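Local coordinates for sorbitol dehydrogenase (Gluconobacter oxydans, PDB 5ITG), which probably oxidises D-sorbitol to L-sorbose with an NADP cofactor, as a Rossmann-fold enzyme of the mannitol dehydrogenase family, at residues S408-R416 with A438-L449; R296-M304 with L330-T341. All blocks are in the same frame, centred on the assembly; numbering follows the deposited sequence.

Contact 1 of 2, residues S408-R416 with A438-L449; sequences SYLEMLRGR and AKADDFESSLKL
Leu410 and Leu413 push their methyls against Ala438, Ser446, Leu447 and Leu449, where the end of helix 400-412 meets helix 432-439 and the 3-10 segment 445-448 in the helical C-terminal domain of this mannitol dehydrogenase relative. Leu410 carries its CG beside the backbone N and opposite the carbonyl carbon (chi1 -68°), which brings the fork of the side chain up to Ser446, CD2 lying 3.5 Å from Ser446 OG. Its CD1 passes Leu447 CD2 at 4.0 Å, the two leucines crossing at about a right angle, and its CD2 sits 3.7 Å from Leu449 CD1. Leu413 instead meets Leu449 tip to tip, with Leu413 CD2 a tight 3.5 Å from Leu449 CD1. Replacing Leu410 by an alanine would probably open a gap between Ser446 OG, Leu447 CD2 and Leu449 CD1. Arg414 bends at chi3 to bring NH2 3.2 Å from Asp441 OD1, a salt bridge whose hydrogen bond is weak (123° at the hydrogen), the guanidinium and carboxylate planes being 47° apart. Glu411 OE2 comes to the edge of the Phe443 ring, while that oxygen's salt bridges go to Arg471 and Arg475 of helix 461-477. Between the segments, a water accepts from Ser446 OG and donates to Leu410 O at 2.7 Å and to Ala438 O at 2.9 Å.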
loop_
_atom_site.group_PDB
_atom_site.type_symbol
_atom_site.label_atom_id
_atom_site.label_comp_id
_atom_site.label_asym_id
_atom_site.label_seq_id
_atom_site.Cartn_x
_atom_site.Cartn_y
_atom_site.Cartn_z
ATOM N N SER A 408 -3.205 24.140 11.465
ATOM C CA SER A 408 -4.248 23.797 10.503
ATOM C C SER A 408 -4.986 22.546 10.957
ATOM O O SER A 408 -6.215 22.471 10.878
ATOM C CB SER A 408 -3.640 23.560 9.114
ATOM O OG SER A 408 -3.245 24.784 8.523
ATOM N N TYR A 409 -4.229 21.560 11.421
ATOM C CA TYR A 409 -4.810 20.326 11.919
ATOM C C TYR A 409 -5.742 20.652 13.094
ATOM O O TYR A 409 -6.892 20.201 13.131
ATOM C CB TYR A 409 -3.703 19.366 12.380
ATOM C CG TYR A 409 -4.222 18.137 13.102
ATOM C CD1 TYR A 409 -4.990 17.182 12.439
ATOM C CD2 TYR A 409 -3.964 17.947 14.459
ATOM C CE1 TYR A 409 -5.497 16.061 13.116
ATOM C CE2 TYR A 409 -4.460 16.835 15.141
ATOM C CZ TYR A 409 -5.226 15.898 14.466
ATOM O OH TYR A 409 -5.730 14.805 15.146
ATOM N N LEU A 410 -5.245 21.438 14.043
ATOM C CA LEU A 410 -6.033 21.804 15.218
ATOM C C LEU A 410 -7.294 22.594 14.875
ATOM O O LEU A 410 -8.348 22.381 15.476
ATOM C CB LEU A 410 -5.171 22.589 16.212
ATOM C CG LEU A 410 -4.082 21.714 16.844
ATOM C CD1 LEU A 410 -3.244 22.527 17.823
ATOM C CD2 LEU A 410 -4.744 20.526 17.540
ATOM N N GLU A 411 -7.192 23.504 13.915
ATOM C CA GLU A 411 -8.358 24.276 13.512
ATOM C C GLU A 411 -9.331 23.399 12.716
ATOM O O GLU A 411 -10.548 23.541 12.840
ATOM C CB GLU A 411 -7.926 25.500 12.704
ATOM C CG GLU A 411 -7.283 26.581 13.571
ATOM C CD GLU A 411 -8.239 27.108 14.639
ATOM O OE1 GLU A 411 -9.322 27.605 14.266
ATOM O OE2 GLU A 411 -7.908 27.028 15.846
HETATM N N MSE A 412 -8.796 22.477 11.916
HETATM C CA MSE A 412 -9.632 21.578 11.117
HETATM C C MSE A 412 -10.507 20.737 12.048
HETATM O O MSE A 412 -11.672 20.454 11.757
HETATM C CB MSE A 412 -8.748 20.663 10.253
HETATM C CG MSE A 412 -9.501 19.651 9.390
HETATM SE SE MSE A 412 -10.028 18.019 10.328
HETATM C CE MSE A 412 -8.256 17.322 10.777
ATOM N N LEU A 413 -9.938 20.353 13.184
ATOM C CA LEU A 413 -10.648 19.537 14.166
ATOM C C LEU A 413 -11.953 20.166 14.674
ATOM O O LEU A 413 -12.868 19.450 15.091
ATOM C CB LEU A 413 -9.718 19.247 15.352
ATOM C CG LEU A 413 -9.089 17.858 15.531
ATOM C CD1 LEU A 413 -8.786 17.208 14.202
ATOM C CD2 LEU A 413 -7.831 18.000 16.380
ATOM N N ARG A 414 -12.044 21.492 14.632
ATOM C CA ARG A 414 -13.238 22.183 15.113
ATOM C C ARG A 414 -14.502 21.882 14.306
ATOM O O ARG A 414 -15.617 22.132 14.772
ATOM C CB ARG A 414 -12.974 23.687 15.193
ATOM C CG ARG A 414 -11.916 24.030 16.245
ATOM C CD ARG A 414 -11.536 25.505 16.271
ATOM N NE ARG A 414 -12.330 26.279 17.224
ATOM C CZ ARG A 414 -13.456 26.916 16.926
ATOM N NH1 ARG A 414 -13.934 26.880 15.690
ATOM N NH2 ARG A 414 -14.108 27.584 17.867
ATOM N N GLY A 415 -14.333 21.352 13.098
ATOM C CA GLY A 415 -15.482 20.967 12.298
ATOM C C GLY A 415 -16.213 21.956 11.409
ATOM O O GLY A 415 -17.383 21.735 11.080
ATOM N N ARG A 416 -15.559 23.035 11.007
ATOM C CA ARG A 416 -16.219 23.992 10.136
ATOM C C ARG A 416 -15.269 24.612 9.123
ATOM O O ARG A 416 -14.164 25.035 9.470
ATOM C CB ARG A 416 -16.910 25.076 10.966
ATOM C CG ARG A 416 -16.028 25.815 11.949
ATOM C CD ARG A 416 -16.894 26.645 12.902
ATOM N NE ARG A 416 -16.120 27.508 13.797
ATOM C CZ ARG A 416 -15.315 28.488 13.388
ATOM N NH1 ARG A 416 -15.166 28.736 12.092
ATOM N NH2 ARG A 416 -14.670 29.231 14.279
ATOM N N ALA A 438 -9.973 19.406 21.604
ATOM C CA ALA A 438 -10.007 19.728 20.183
ATOM C C ALA A 438 -11.050 20.781 19.841
ATOM O O ALA A 438 -10.845 21.587 18.937
ATOM C CB ALA A 438 -10.273 18.469 19.379
ATOM N N LYS A 439 -12.167 20.775 20.562
ATOM C CA LYS A 439 -13.234 21.732 20.294
ATOM C C LYS A 439 -13.232 22.960 21.196
ATOM O O LYS A 439 -14.044 23.866 21.011
ATOM C CB LYS A 439 -14.595 21.033 20.363
ATOM C CG LYS A 439 -14.758 19.934 19.328
ATOM C CD LYS A 439 -16.172 19.390 19.298
ATOM C CE LYS A 439 -16.317 18.318 18.228
ATOM N NZ LYS A 439 -16.010 18.844 16.863
ATOM N N ALA A 440 -12.321 23.001 22.163
ATOM C CA ALA A 440 -12.235 24.148 23.060
ATOM C C ALA A 440 -12.169 25.425 22.222
ATOM O O ALA A 440 -11.704 25.403 21.082
ATOM C CB ALA A 440 -11.003 24.033 23.942
ATOM N N ASP A 441 -12.640 26.536 22.779
ATOM C CA ASP A 441 -12.622 27.796 22.047
ATOM C C ASP A 441 -11.306 28.537 22.184
ATOM O O ASP A 441 -11.050 29.491 21.447
ATOM C CB ASP A 441 -13.767 28.704 22.498
ATOM C CG ASP A 441 -15.115 28.205 22.030
ATOM O OD1 ASP A 441 -15.233 27.866 20.831
ATOM O OD2 ASP A 441 -16.056 28.158 22.854
ATOM N N ASP A 442 -10.471 28.110 23.125
ATOM C CA ASP A 442 -9.182 28.758 23.302
ATOM C C ASP A 442 -8.267 28.306 22.175
ATOM O O ASP A 442 -8.723 27.703 21.201
ATOM C CB ASP A 442 -8.570 28.406 24.660
ATOM C CG ASP A 442 -8.303 26.925 24.815
ATOM O OD1 ASP A 442 -7.536 26.368 24.001
ATOM O OD2 ASP A 442 -8.858 26.321 25.758
ATOM N N PHE A 443 -6.979 28.594 22.307
ATOM C CA PHE A 443 -6.012 28.230 21.281
ATOM C C PHE A 443 -4.833 27.459 21.860
ATOM O O PHE A 443 -3.831 27.261 21.173
ATOM C CB PHE A 443 -5.490 29.494 20.601
ATOM C CG PHE A 443 -6.557 30.302 19.921
ATOM C CD1 PHE A 443 -7.091 29.889 18.705
ATOM C CD2 PHE A 443 -7.027 31.477 20.495
ATOM C CE1 PHE A 443 -8.077 30.636 18.070
ATOM C CE2 PHE A 443 -8.011 32.231 19.868
ATOM C CZ PHE A 443 -8.538 31.810 18.652
ATOM N N GLU A 444 -4.952 27.022 23.111
ATOM C CA GLU A 444 -3.864 26.305 23.773
ATOM C C GLU A 444 -4.179 24.871 24.181
ATOM O O GLU A 444 -3.317 23.999 24.108
ATOM C CB GLU A 444 -3.432 27.069 25.022
ATOM C CG GLU A 444 -3.082 28.518 24.777
ATOM C CD GLU A 444 -2.893 29.288 26.068
ATOM O OE1 GLU A 444 -2.033 28.885 26.881
ATOM O OE2 GLU A 444 -3.606 30.297 26.269
ATOM N N SER A 445 -5.409 24.635 24.620
ATOM C CA SER A 445 -5.818 23.315 25.078
ATOM C C SER A 445 -5.486 22.136 24.173
ATOM O O SER A 445 -4.899 21.162 24.633
ATOM C CB SER A 445 -7.318 23.303 25.378
ATOM O OG SER A 445 -7.623 24.202 26.426
ATOM N N SER A 446 -5.854 22.216 22.896
ATOM C CA SER A 446 -5.607 21.101 21.986
ATOM C C SER A 446 -4.139 20.798 21.686
ATOM O O SER A 446 -3.837 19.832 20.993
ATOM C CB SER A 446 -6.407 21.268 20.677
ATOM O OG SER A 446 -6.172 22.515 20.059
ATOM N N LEU A 447 -3.225 21.605 22.214
ATOM C CA LEU A 447 -1.805 21.342 22.009
ATOM C C LEU A 447 -1.451 20.080 22.792
ATOM O O LEU A 447 -0.444 19.426 22.524
ATOM C CB LEU A 447 -0.956 22.518 22.497
ATOM C CG LEU A 447 -0.908 23.756 21.595
ATOM C CD1 LEU A 447 -0.150 24.876 22.286
ATOM C CD2 LEU A 447 -0.234 23.401 20.282
ATOM N N LYS A 448 -2.302 19.732 23.757
ATOM C CA LYS A 448 -2.082 18.543 24.571
ATOM C C LYS A 448 -2.571 17.250 23.912
ATOM O O LYS A 448 -2.376 16.169 24.466
ATOM C CB LYS A 448 -2.763 18.708 25.936
ATOM C CG LYS A 448 -2.340 19.969 26.681
ATOM C CD LYS A 448 -3.155 20.171 27.956
ATOM C CE LYS A 448 -4.631 20.425 27.656
ATOM N NZ LYS A 448 -5.419 20.517 28.915
ATOM N N LEU A 449 -3.204 17.346 22.740
ATOM C CA LEU A 449 -3.690 16.135 22.067
ATOM C C LEU A 449 -2.525 15.174 21.845
ATOM O O LEU A 449 -1.385 15.599 21.697
ATOM C CB LEU A 449 -4.350 16.476 20.727
ATOM C CG LEU A 449 -5.702 17.192 20.804
ATOM C CD1 LEU A 449 -6.130 17.661 19.414
ATOM C CD2 LEU A 449 -6.741 16.253 21.408
HETATM O O HOH W 1 -8.103 21.698 18.091
#

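Contact 2 of 2, residues R296-M304 with L330-T341; sequences RMLNAGHVM and LKNYLNKDVIPT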
loop_
_atom_site.group_PDB
_atom_site.type_symbol
_atom_site.label_atom_id
_atom_site.label_comp_id
_atom_site.label_asym_id
_atom_site.label_seq_id
_atom_site.Cartn_x
_atom_site.Cartn_y
_atom_site.Cartn_z
ATOM N N ARG A 296 7.551 10.359 4.952
ATOM C CA ARG A 296 7.792 11.768 5.225
ATOM C C ARG A 296 7.561 12.775 4.106
ATOM O O ARG A 296 7.542 13.987 4.364
ATOM C CB ARG A 296 9.203 11.933 5.803
ATOM C CG ARG A 296 9.404 11.157 7.121
ATOM C CD ARG A 296 10.804 11.367 7.677
ATOM N NE ARG A 296 11.063 12.786 7.865
ATOM C CZ ARG A 296 12.276 13.338 7.880
ATOM N NH1 ARG A 296 13.367 12.587 7.719
ATOM N NH2 ARG A 296 12.397 14.649 8.037
HETATM N N MSE A 297 7.396 12.289 2.880
HETATM C CA MSE A 297 7.119 13.175 1.749
HETATM C C MSE A 297 5.720 12.935 1.164
HETATM O O MSE A 297 4.939 13.872 1.064
HETATM C CB MSE A 297 8.185 13.017 0.663
HETATM C CG MSE A 297 9.539 13.608 1.060
HETATM SE SE MSE A 297 10.774 13.616 -0.410
HETATM C CE MSE A 297 9.957 15.055 -1.430
ATOM N N LEU A 298 5.392 11.693 0.798
ATOM C CA LEU A 298 4.073 11.417 0.223
ATOM C C LEU A 298 2.954 11.484 1.263
ATOM O O LEU A 298 2.006 12.260 1.115
ATOM C CB LEU A 298 4.040 10.044 -0.465
ATOM C CG LEU A 298 2.687 9.669 -1.099
ATOM C CD1 LEU A 298 2.463 10.490 -2.343
ATOM C CD2 LEU A 298 2.652 8.190 -1.443
ATOM N N ASN A 299 3.068 10.674 2.317
ATOM C CA ASN A 299 2.052 10.643 3.368
ATOM C C ASN A 299 1.984 11.968 4.130
ATOM O O ASN A 299 0.897 12.505 4.372
ATOM C CB ASN A 299 2.331 9.480 4.338
ATOM C CG ASN A 299 2.381 8.129 3.635
ATOM O OD1 ASN A 299 1.695 7.906 2.632
ATOM N ND2 ASN A 299 3.179 7.218 4.169
ATOM N N ALA A 300 3.148 12.487 4.514
ATOM C CA ALA A 300 3.227 13.757 5.224
ATOM C C ALA A 300 2.663 14.873 4.348
ATOM O O ALA A 300 1.976 15.772 4.839
ATOM C CB ALA A 300 4.691 14.076 5.580
ATOM N N GLY A 301 2.984 14.818 3.057
ATOM C CA GLY A 301 2.506 15.839 2.131
ATOM C C GLY A 301 1.004 15.766 1.944
ATOM O O GLY A 301 0.335 16.787 1.781
ATOM N N HIS A 302 0.470 14.550 1.963
ATOM C CA HIS A 302 -0.961 14.350 1.794
ATOM C C HIS A 302 -1.734 15.097 2.885
ATOM O O HIS A 302 -2.695 15.802 2.588
ATOM C CB HIS A 302 -1.288 12.852 1.829
ATOM C CG HIS A 302 -2.187 12.407 0.717
ATOM N ND1 HIS A 302 -2.293 11.090 0.328
ATOM C CD2 HIS A 302 -3.004 13.110 -0.105
ATOM C CE1 HIS A 302 -3.134 11.000 -0.688
ATOM N NE2 HIS A 302 -3.579 12.212 -0.971
ATOM N N VAL A 303 -1.313 14.973 4.142
ATOM C CA VAL A 303 -2.031 15.676 5.200
ATOM C C VAL A 303 -1.699 17.160 5.273
ATOM O O VAL A 303 -2.541 17.954 5.690
ATOM C CB VAL A 303 -1.824 15.034 6.589
ATOM C CG1 VAL A 303 -2.558 13.696 6.642
ATOM C CG2 VAL A 303 -0.351 14.855 6.888
HETATM N N MSE A 304 -0.489 17.545 4.869
HETATM C CA MSE A 304 -0.131 18.966 4.887
HETATM C C MSE A 304 -1.015 19.693 3.876
HETATM O O MSE A 304 -1.278 20.897 3.993
HETATM C CB MSE A 304 1.345 19.168 4.530
HETATM C CG MSE A 304 1.761 20.627 4.407
HETATM SE SE MSE A 304 1.472 21.698 6.015
HETATM C CE MSE A 304 3.035 21.146 7.030
ATOM N N LEU A 330 2.690 23.440 0.216
ATOM C CA LEU A 330 3.116 22.038 0.188
ATOM C C LEU A 330 4.544 21.941 -0.353
ATOM O O LEU A 330 5.385 21.235 0.213
ATOM C CB LEU A 330 2.179 21.200 -0.696
ATOM C CG LEU A 330 2.614 19.758 -1.002
ATOM C CD1 LEU A 330 2.794 18.996 0.306
ATOM C CD2 LEU A 330 1.565 19.063 -1.888
ATOM N N LYS A 331 4.814 22.649 -1.449
ATOM C CA LYS A 331 6.150 22.628 -2.045
ATOM C C LYS A 331 7.188 23.215 -1.098
ATOM O O LYS A 331 8.313 22.712 -1.001
ATOM C CB LYS A 331 6.177 23.422 -3.356
ATOM C CG LYS A 331 5.420 22.795 -4.513
ATOM C CD LYS A 331 5.456 23.744 -5.698
ATOM C CE LYS A 331 4.686 23.201 -6.882
ATOM N NZ LYS A 331 4.737 24.167 -8.015
ATOM N N ASN A 332 6.817 24.280 -0.402
ATOM C CA ASN A 332 7.742 24.923 0.532
ATOM C C ASN A 332 8.055 24.011 1.716
ATOM O O ASN A 332 9.189 23.983 2.200
ATOM C CB ASN A 332 7.173 26.260 1.030
ATOM C CG ASN A 332 7.054 27.293 -0.086
ATOM O OD1 ASN A 332 7.720 27.186 -1.123
ATOM N ND2 ASN A 332 6.221 28.308 0.129
ATOM N N TYR A 333 7.045 23.291 2.196
ATOM C CA TYR A 333 7.229 22.345 3.305
ATOM C C TYR A 333 8.193 21.238 2.846
ATOM O O TYR A 333 9.173 20.937 3.520
ATOM C CB TYR A 333 5.875 21.737 3.693
ATOM C CG TYR A 333 5.926 20.573 4.677
ATOM C CD1 TYR A 333 6.397 20.746 5.978
ATOM C CD2 TYR A 333 5.467 19.304 4.307
ATOM C CE1 TYR A 333 6.407 19.676 6.899
ATOM C CE2 TYR A 333 5.474 18.230 5.220
ATOM C CZ TYR A 333 5.944 18.428 6.512
ATOM O OH TYR A 333 5.946 17.378 7.416
ATOM N N LEU A 334 7.907 20.631 1.698
ATOM C CA LEU A 334 8.770 19.580 1.187
ATOM C C LEU A 334 10.191 20.067 0.900
ATOM O O LEU A 334 11.160 19.410 1.281
ATOM C CB LEU A 334 8.162 18.963 -0.070
ATOM C CG LEU A 334 6.851 18.212 0.179
ATOM C CD1 LEU A 334 6.302 17.732 -1.153
ATOM C CD2 LEU A 334 7.084 17.022 1.117
ATOM N N ASN A 335 10.321 21.223 0.253
ATOM C CA ASN A 335 11.650 21.766 -0.077
ATOM C C ASN A 335 12.469 22.272 1.099
ATOM O O ASN A 335 13.668 22.002 1.200
ATOM C CB ASN A 335 11.536 22.921 -1.073
ATOM C CG ASN A 335 11.138 22.465 -2.452
ATOM O OD1 ASN A 335 11.515 21.381 -2.890
ATOM N ND2 ASN A 335 10.392 23.302 -3.158
ATOM N N LYS A 336 11.820 23.007 1.989
ATOM C CA LYS A 336 12.516 23.613 3.117
ATOM C C LYS A 336 12.579 22.842 4.430
ATOM O O LYS A 336 13.536 23.003 5.193
ATOM C CB LYS A 336 11.911 24.990 3.388
ATOM C CG LYS A 336 11.798 25.859 2.146
ATOM C CD LYS A 336 13.151 26.089 1.488
ATOM C CE LYS A 336 12.991 26.775 0.132
ATOM N NZ LYS A 336 14.286 26.868 -0.617
ATOM N N ASP A 337 11.574 22.017 4.705
ATOM C CA ASP A 337 11.542 21.277 5.965
ATOM C C ASP A 337 11.871 19.791 5.893
ATOM O O ASP A 337 12.621 19.277 6.726
ATOM C CB ASP A 337 10.167 21.452 6.623
ATOM C CG ASP A 337 9.778 22.912 6.759
ATOM O OD1 ASP A 337 10.551 23.675 7.372
ATOM O OD2 ASP A 337 8.710 23.301 6.248
ATOM N N VAL A 338 11.322 19.098 4.902
ATOM C CA VAL A 338 11.544 17.661 4.786
ATOM C C VAL A 338 12.809 17.252 4.044
ATOM O O VAL A 338 13.659 16.567 4.606
ATOM C CB VAL A 338 10.333 16.969 4.122
ATOM C CG1 VAL A 338 10.527 15.436 4.117
ATOM C CG2 VAL A 338 9.048 17.333 4.875
ATOM N N ILE A 339 12.938 17.664 2.787
ATOM C CA ILE A 339 14.107 17.299 1.993
ATOM C C ILE A 339 15.458 17.556 2.678
ATOM O O ILE A 339 16.361 16.710 2.614
ATOM C CB ILE A 339 14.072 17.997 0.595
ATOM C CG1 ILE A 339 13.007 17.322 -0.282
ATOM C CG2 ILE A 339 15.432 17.887 -0.097
ATOM C CD1 ILE A 339 12.826 17.959 -1.658
ATOM N N PRO A 340 15.615 18.705 3.353
ATOM C CA PRO A 340 16.906 18.967 4.013
ATOM C C PRO A 340 17.181 18.061 5.217
ATOM O O PRO A 340 18.315 17.966 5.678
ATOM C CB PRO A 340 16.804 20.443 4.411
ATOM C CG PRO A 340 15.813 21.003 3.396
ATOM C CD PRO A 340 14.779 19.916 3.341
ATOM N N THR A 341 16.149 17.391 5.722
ATOM C CA THR A 341 16.329 16.511 6.878
ATOM C C THR A 341 15.922 15.067 6.575
ATOM O O THR A 341 15.591 14.303 7.479
ATOM C CB THR A 341 15.524 17.028 8.096
ATOM O OG1 THR A 341 14.119 16.892 7.846
ATOM C CG2 THR A 341 15.835 18.503 8.343
HETATM O O HOH W 2 7.508 15.161 7.033
#
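Arg296 and Thr341 supply the direct hydrogen bonds of this contact. The guanidinium grips the threonine end-on with two nitrogens: NH1 reaches Thr341 O at 2.8 Å and nearly straight (159°), NH2 reaches Thr341 OG1 at 2.8 Å, and both acceptors lie close to the guanidinium plane. A bend at chi3 turns the arginine's end that way, and NH2 has a further partner in Thr388 OG1 of helix 377-394, which fixes the group's rotation. One water adds a bridge, donating to Arg296 O at 2.9 Å and bonding Tyr333 OH at 2.7 Å. Helices 288-312 and 324-338 of the all-helical C-terminal domain meet here in a buried contact and run roughly antiparallel, their local axes 142° apart and 10.2 Å at closest approach. Aliphatic contacts line one part of it. Met297 lays its CG 3.7 Å from Val338 CG1 and sends CE on to Ile339, while Leu334 CD2 rests near the Met297 backbone. Gly301, lacking a side chain, lets Leu330 CD1 settle 3.6 Å from Gly301 O. The aromatic part belongs to Tyr333. Met304, a selenomethionine, is bent at chi2 (58°) and again at chi3, curling CE over one ring face in a CH-pi contact, 3.6 Å from the Tyr333 centroid. Val338 CG2 packs on the opposite face, and Ala300 CB stands at the ring edge.

How the contacts relate
Contact 2 closes along the chain before contact 1 opens, and both belong to the C-terminal family region. Their centres are 22 Å apart and their nearest atoms about 6 Å apart, so they do not touch. Two helices nevertheless tie them together. Helix 288-312, which supplies one side of contact 2, continues to Phe307, Ile310 and Leu311, against which Glu411 and Met412 of contact 1 pack. Helix 400-412 returns the link at its other end, where Arg401 forms a salt bridge with Asp337 of contact 2. Contact 1 lies farther out, about 30 Å from the chain's centre to its own, against about 19 Å for contact 2.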